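Local coordinates for protein mRNA export factor MEX67 (Candida albicans, PDB 1Q40) that probably serves in the export of messenger RNA from the nucleus, its middle, NTF2-like domain being the part that in relatives pairs with the small partner Mtr2, at residues 110-115 / 140-145; 180-185 / 207-212. All coordinates share one frame; numbering follows the deposited sequence.

Overall arrangement
Contacts 1 and 2 are two antiparallel strand pairings of one curved, mixed sheet in the NTF2-like domain, with their centres about 10 Å apart and each about 11 Å from the centre of the chain. Contact 1 joins the short strand 109-111 to strand 134-146, and contact 2 pairs the open end of the hairpin formed by strands 181-190 and 198-208. Strands 134-146 and 181-190 are neighbours, so the two contacts meet directly: Glu144 OE2 receives Lys181 NZ in a salt bridge of 2.8 Å, and Phe183 N lies 2.9 Å from Gly140 O, a probable hydrogen bond. The second protein chain of the assembly comes within reach of contact 2 but does not touch the segments of contact 1.

Contact 1. Residues 110-115 / 140-145; sequences TRHDII and GSFDEV
Asp143 O takes two donors from the neighbouring strand: a hydrogen bond from Arg111 N (3.0 Å, 158° at the hydrogen) and a CA-H...O contact from Thr110 CA at 3.2 Å. The return bond, Asp143 N to Arg111 O at 3.1 Å, completes an antiparallel hydrogen-bonded pair. On its face of the sheet, the Arg111 chain bends at chi2 and chi3 and runs beside Asp143, CD lying 3.4 Å from OD2; the salt bridge from NH1 is long, with the guanidinium and carboxylate planes 73° apart. Val145 CG1 packs across Arg111 CG. This pairing places the short strand 109-111 against strand 134-146 in the curved sheet of the NTF2-like fold, whose concave side is covered by helix 14-29. There Phe142 CB sits over the centre of the His112 ring, 3.7 Å from its centroid, while Thr110 CG2 lies over one face of the Phe142 ring, 4.0 Å from that centroid. The two rings are inclined at 47°. Asp29 of the helix accepts from Thr110 OG1 and His112 N, tying this edge to it. Beyond the strand's end, a water accepts from Asp113 N and donates to Ser141 O.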
loop_
_atom_site.group_PDB
_atom_site.type_symbol
_atom_site.label_atom_id
_atom_site.label_comp_id
_atom_site.label_asym_id
_atom_site.label_seq_id
_atom_site.Cartn_x
_atom_site.Cartn_y
_atom_site.Cartn_z
ATOM N N THR B 110 -5.780 -15.629 -13.367
ATOM C CA THR B 110 -6.733 -15.171 -12.360
ATOM C C THR B 110 -8.151 -14.998 -12.879
ATOM O O THR B 110 -8.405 -14.925 -14.084
ATOM C CB THR B 110 -6.287 -13.795 -11.822
ATOM O OG1 THR B 110 -6.018 -12.908 -12.924
ATOM C CG2 THR B 110 -4.952 -13.898 -11.053
ATOM N N ARG B 111 -9.070 -14.889 -11.931
ATOM C CA ARG B 111 -10.365 -14.287 -12.186
ATOM C C ARG B 111 -10.723 -13.345 -11.032
ATOM O O ARG B 111 -10.760 -13.750 -9.872
ATOM C CB ARG B 111 -11.440 -15.341 -12.445
ATOM C CG ARG B 111 -11.546 -16.418 -11.420
ATOM C CD ARG B 111 -12.784 -16.297 -10.548
ATOM N NE ARG B 111 -14.004 -16.665 -11.261
ATOM C CZ ARG B 111 -15.228 -16.511 -10.763
ATOM N NH1 ARG B 111 -15.402 -15.995 -9.547
ATOM N NH2 ARG B 111 -16.286 -16.875 -11.482
ATOM N N HIS B 112 -10.888 -12.069 -11.375
ATOM C CA HIS B 112 -11.376 -11.034 -10.479
ATOM C C HIS B 112 -12.861 -10.873 -10.782
ATOM O O HIS B 112 -13.234 -10.554 -11.906
ATOM C CB HIS B 112 -10.674 -9.706 -10.752
ATOM C CG HIS B 112 -9.195 -9.719 -10.495
ATOM N ND1 HIS B 112 -8.305 -10.417 -11.282
ATOM C CD2 HIS B 112 -8.453 -9.090 -9.556
ATOM C CE1 HIS B 112 -7.076 -10.227 -10.828
ATOM N NE2 HIS B 112 -7.139 -9.421 -9.782
ATOM N N ASP B 113 -13.704 -11.077 -9.781
ATOM C CA ASP B 113 -15.155 -11.134 -9.982
ATOM C C ASP B 113 -15.774 -9.740 -9.814
ATOM O O ASP B 113 -16.673 -9.538 -9.000
ATOM C CB ASP B 113 -15.729 -12.158 -8.993
ATOM C CG ASP B 113 -17.169 -12.528 -9.278
ATOM O OD1 ASP B 113 -17.561 -12.634 -10.467
ATOM O OD2 ASP B 113 -17.981 -12.739 -8.345
ATOM N N ILE B 114 -15.283 -8.782 -10.600
ATOM C CA ILE B 114 -15.639 -7.371 -10.440
ATOM C C ILE B 114 -16.988 -6.997 -11.066
ATOM O O ILE B 114 -17.625 -6.049 -10.618
ATOM C CB ILE B 114 -14.513 -6.448 -10.994
ATOM C CG1 ILE B 114 -14.710 -5.002 -10.506
ATOM C CG2 ILE B 114 -14.437 -6.493 -12.523
ATOM C CD1 ILE B 114 -13.426 -4.327 -10.050
ATOM N N ILE B 115 -17.411 -7.730 -12.097
ATOM C CA ILE B 115 -18.705 -7.481 -12.749
ATOM C C ILE B 115 -19.857 -7.994 -11.878
ATOM O O ILE B 115 -20.819 -7.271 -11.627
ATOM C CB ILE B 115 -18.755 -8.142 -14.156
ATOM C CG1 ILE B 115 -17.762 -7.463 -15.108
ATOM C CG2 ILE B 115 -20.173 -8.089 -14.747
ATOM C CD1 ILE B 115 -17.314 -8.358 -16.252
ATOM N N GLY B 140 -8.640 -5.603 -3.198
ATOM C CA GLY B 140 -9.605 -6.683 -3.290
ATOM C C GLY B 140 -9.010 -8.068 -3.178
ATOM O O GLY B 140 -8.012 -8.273 -2.482
ATOM N N SER B 141 -9.636 -9.014 -3.872
ATOM C CA SER B 141 -9.164 -10.399 -3.932
ATOM C C SER B 141 -9.381 -11.025 -5.312
ATOM O O SER B 141 -10.097 -10.480 -6.149
ATOM C CB SER B 141 -9.864 -11.239 -2.855
ATOM O OG SER B 141 -11.281 -11.225 -3.042
ATOM N N PHE B 142 -8.720 -12.153 -5.555
ATOM C CA PHE B 142 -8.918 -12.923 -6.783
ATOM C C PHE B 142 -8.808 -14.424 -6.534
ATOM O O PHE B 142 -8.300 -14.862 -5.496
ATOM C CB PHE B 142 -7.956 -12.481 -7.907
ATOM C CG PHE B 142 -6.479 -12.579 -7.555
ATOM C CD1 PHE B 142 -5.818 -13.806 -7.536
ATOM C CD2 PHE B 142 -5.751 -11.443 -7.270
ATOM C CE1 PHE B 142 -4.452 -13.891 -7.210
ATOM C CE2 PHE B 142 -4.385 -11.523 -6.944
ATOM C CZ PHE B 142 -3.747 -12.741 -6.924
ATOM N N ASP B 143 -9.329 -15.203 -7.481
ATOM C CA ASP B 143 -9.110 -16.638 -7.541
ATOM C C ASP B 143 -7.973 -16.902 -8.510
ATOM O O ASP B 143 -7.826 -16.202 -9.505
ATOM C CB ASP B 143 -10.356 -17.351 -8.053
ATOM C CG ASP B 143 -11.497 -17.271 -7.086
ATOM O OD1 ASP B 143 -11.542 -18.124 -6.174
ATOM O OD2 ASP B 143 -12.388 -16.392 -7.148
ATOM N N GLU B 144 -7.159 -17.902 -8.212
ATOM C CA GLU B 144 -6.169 -18.376 -9.162
ATOM C C GLU B 144 -6.787 -19.556 -9.881
ATOM O O GLU B 144 -7.208 -20.508 -9.239
ATOM C CB GLU B 144 -4.887 -18.778 -8.448
ATOM C CG GLU B 144 -4.167 -17.597 -7.825
ATOM C CD GLU B 144 -2.976 -18.010 -6.975
ATOM O OE1 GLU B 144 -2.792 -19.223 -6.756
ATOM O OE2 GLU B 144 -2.232 -17.117 -6.506
ATOM N N VAL B 145 -6.859 -19.478 -11.208
ATOM C CA VAL B 145 -7.509 -20.510 -12.026
ATOM C C VAL B 145 -6.530 -21.432 -12.761
ATOM O O VAL B 145 -6.914 -22.499 -13.229
ATOM C CB VAL B 145 -8.494 -19.889 -13.039
ATOM C CG1 VAL B 145 -9.613 -19.151 -12.312
ATOM C CG2 VAL B 145 -7.789 -18.946 -14.011
HETATM O O HOH W 1 -12.431 -11.661 -7.091
#

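Contact 2. Residues 180-185 / 207-212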
loop_
_atom_site.group_PDB
_atom_site.type_symbol
_atom_site.label_atom_id
_atom_site.label_comp_id
_atom_site.label_asym_id
_atom_site.label_seq_id
_atom_site.Cartn_x
_atom_site.Cartn_y
_atom_site.Cartn_z
ATOM N N LYS B 180 -6.880 -18.520 -3.480
ATOM C CA LYS B 180 -7.270 -17.128 -3.463
ATOM C C LYS B 180 -6.157 -16.310 -2.829
ATOM O O LYS B 180 -5.448 -16.800 -1.964
ATOM C CB LYS B 180 -8.557 -16.919 -2.655
ATOM C CG LYS B 180 -9.771 -17.597 -3.250
ATOM C CD LYS B 180 -10.994 -17.383 -2.375
ATOM C CE LYS B 180 -11.863 -16.240 -2.882
ATOM N NZ LYS B 180 -13.223 -16.700 -3.261
ATOM N N LYS B 181 -6.001 -15.073 -3.290
ATOM C CA LYS B 181 -5.128 -14.098 -2.640
ATOM C C LYS B 181 -5.870 -12.762 -2.509
ATOM O O LYS B 181 -6.779 -12.478 -3.267
ATOM C CB LYS B 181 -3.853 -13.881 -3.455
ATOM C CG LYS B 181 -3.074 -15.151 -3.816
ATOM C CD LYS B 181 -2.310 -15.713 -2.634
ATOM C CE LYS B 181 -1.288 -16.756 -3.082
ATOM N NZ LYS B 181 -1.920 -17.868 -3.848
ATOM N N SER B 182 -5.487 -11.953 -1.531
ATOM C CA SER B 182 -5.921 -10.559 -1.510
ATOM C C SER B 182 -4.786 -9.725 -2.078
ATOM O O SER B 182 -3.655 -10.204 -2.209
ATOM C CB SER B 182 -6.312 -10.109 -0.106
ATOM O OG SER B 182 -7.570 -10.658 0.241
ATOM N N PHE B 183 -5.101 -8.498 -2.466
ATOM C CA PHE B 183 -4.130 -7.646 -3.136
ATOM C C PHE B 183 -4.519 -6.174 -3.131
ATOM O O PHE B 183 -5.680 -5.801 -2.902
ATOM C CB PHE B 183 -3.975 -8.086 -4.599
ATOM C CG PHE B 183 -5.093 -7.613 -5.483
ATOM C CD1 PHE B 183 -4.978 -6.414 -6.189
ATOM C CD2 PHE B 183 -6.269 -8.338 -5.577
ATOM C CE1 PHE B 183 -6.024 -5.946 -6.981
ATOM C CE2 PHE B 183 -7.331 -7.886 -6.382
ATOM C CZ PHE B 183 -7.206 -6.696 -7.089
ATOM N N ASP B 184 -3.506 -5.355 -3.415
ATOM C CA ASP B 184 -3.652 -3.937 -3.701
ATOM C C ASP B 184 -2.799 -3.618 -4.925
ATOM O O ASP B 184 -1.693 -4.117 -5.054
ATOM C CB ASP B 184 -3.188 -3.113 -2.510
ATOM C CG ASP B 184 -3.643 -3.704 -1.177
ATOM O OD1 ASP B 184 -4.752 -3.321 -0.703
ATOM O OD2 ASP B 184 -2.951 -4.552 -0.548
ATOM N N ARG B 185 -3.307 -2.780 -5.816
ATOM C CA ARG B 185 -2.597 -2.438 -7.027
ATOM C C ARG B 185 -2.746 -0.948 -7.330
ATOM O O ARG B 185 -3.860 -0.433 -7.359
ATOM C CB ARG B 185 -3.132 -3.260 -8.193
ATOM C CG ARG B 185 -2.203 -3.282 -9.394
ATOM C CD ARG B 185 -2.573 -4.331 -10.442
ATOM N NE ARG B 185 -1.553 -4.389 -11.480
ATOM C CZ ARG B 185 -1.447 -5.342 -12.396
ATOM N NH1 ARG B 185 -0.478 -5.275 -13.297
ATOM N NH2 ARG B 185 -2.285 -6.359 -12.420
ATOM N N ARG B 207 -0.934 -10.610 -0.920
ATOM C CA ARG B 207 -1.045 -10.921 0.501
ATOM C C ARG B 207 -2.113 -12.015 0.756
ATOM O O ARG B 207 -2.880 -12.387 -0.158
ATOM C CB ARG B 207 -1.326 -9.642 1.312
ATOM C CG ARG B 207 -2.503 -8.811 0.815
ATOM C CD ARG B 207 -2.701 -7.498 1.551
ATOM N NE ARG B 207 -3.773 -6.696 0.971
ATOM C CZ ARG B 207 -5.052 -6.765 1.334
ATOM N NH1 ARG B 207 -5.943 -5.984 0.738
ATOM N NH2 ARG B 207 -5.452 -7.616 2.277
ATOM N N PRO B 208 -2.130 -12.583 1.964
ATOM C CA PRO B 208 -3.093 -13.646 2.267
ATOM C C PRO B 208 -4.536 -13.177 2.056
ATOM O O PRO B 208 -4.881 -12.020 2.327
ATOM C CB PRO B 208 -2.814 -13.972 3.734
ATOM C CG PRO B 208 -1.379 -13.557 3.941
ATOM C CD PRO B 208 -1.240 -12.313 3.110
ATOM N N TYR B 209 -5.352 -14.068 1.521
ATOM C CA TYR B 209 -6.767 -13.804 1.326
ATOM C C TYR B 209 -7.440 -13.525 2.655
ATOM O O TYR B 209 -7.191 -14.226 3.650
ATOM C CB TYR B 209 -7.433 -15.010 0.681
ATOM C CG TYR B 209 -8.932 -14.891 0.579
ATOM C CD1 TYR B 209 -9.520 -13.838 -0.119
ATOM C CD2 TYR B 209 -9.765 -15.825 1.194
ATOM C CE1 TYR B 209 -10.902 -13.728 -0.216
ATOM C CE2 TYR B 209 -11.153 -15.727 1.102
ATOM C CZ TYR B 209 -11.712 -14.674 0.396
ATOM O OH TYR B 209 -13.080 -14.569 0.293
ATOM N N THR B 210 -8.263 -12.481 2.671
ATOM C CA THR B 210 -9.102 -12.191 3.806
ATOM C C THR B 210 -10.540 -12.066 3.323
ATOM O O THR B 210 -10.857 -11.221 2.484
ATOM C CB THR B 210 -8.625 -10.938 4.582
ATOM O OG1 THR B 210 -9.385 -10.825 5.787
ATOM C CG2 THR B 210 -8.881 -9.624 3.820
ATOM N N SER B 211 -11.392 -12.950 3.841
ATOM C CA SER B 211 -12.818 -12.949 3.509
ATOM C C SER B 211 -13.564 -11.871 4.288
ATOM O O SER B 211 -14.713 -11.564 3.982
ATOM C CB SER B 211 -13.431 -14.327 3.767
ATOM O OG SER B 211 -13.301 -14.711 5.125
ATOM N N ASP B 212 -12.895 -11.299 5.287
ATOM C CA ASP B 212 -13.388 -10.137 6.009
ATOM C C ASP B 212 -12.505 -8.901 5.766
ATOM O O ASP B 212 -11.278 -8.946 5.886
ATOM C CB ASP B 212 -13.457 -10.444 7.502
ATOM C CG ASP B 212 -14.245 -9.400 8.271
ATOM O OD1 ASP B 212 -13.670 -8.826 9.222
ATOM O OD2 ASP B 212 -15.426 -9.072 7.975
HETATM O O HOH W 2 -4.482 -16.814 1.237
HETATM O O HOH W 3 -9.948 -8.748 0.781
#
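Ser182 and Arg207 form an antiparallel hydrogen-bonded pair, Ser182 N to Arg207 O and Arg207 N to Ser182 O both measuring 3.0 Å, after which the segments diverge, their touching parts running 113° apart. The side chain of Arg207 extends from CG to NE along the same face as Ser182 and meets Asp184 side-on. NE donates to Asp184 OD2 at 2.8 Å, with the acceptor near the guanidinium plane, and NH1 makes a longer bond of 3.3 Å to OD1. Both oxygens are approached on their syn side, though each nitrogen is tilted out of the carboxylate plane, and the two flat groups are 22° apart, a side-on, two-nitrogen salt bridge that should restrain rotation of the guanidinium. Ser182 CB lies over one guanidinium face. Asp184 OD1 is also bonded to His139 of the adjoining strand, so the carboxylate has a partner on each of two neighbouring strands. The pairing belongs to the beta hairpin of strands 181-190 and 198-208 in the NTF2-like sheet, near where a second protein chain packs on Asp184 and Arg207. Farther along segment 207-212, the hydroxyl of Ser182 meets the backbone directly. With its hydroxyl anti to the carbonyl carbon (chi1 -75°), it accepts from Thr210 N at 3.1 Å, and a water links this OG to Thr210 O. Another water accepts from Tyr209 N and reaches Lys180 O weakly. Lys180 and Tyr209 lie alongside each other: the lysine's methylenes follow the ring, CD standing over its face 3.9 Å from the centroid, a CH-pi contact, with CE 3.6 Å from CZ. Ser211 N lies over the opposite face of that ring.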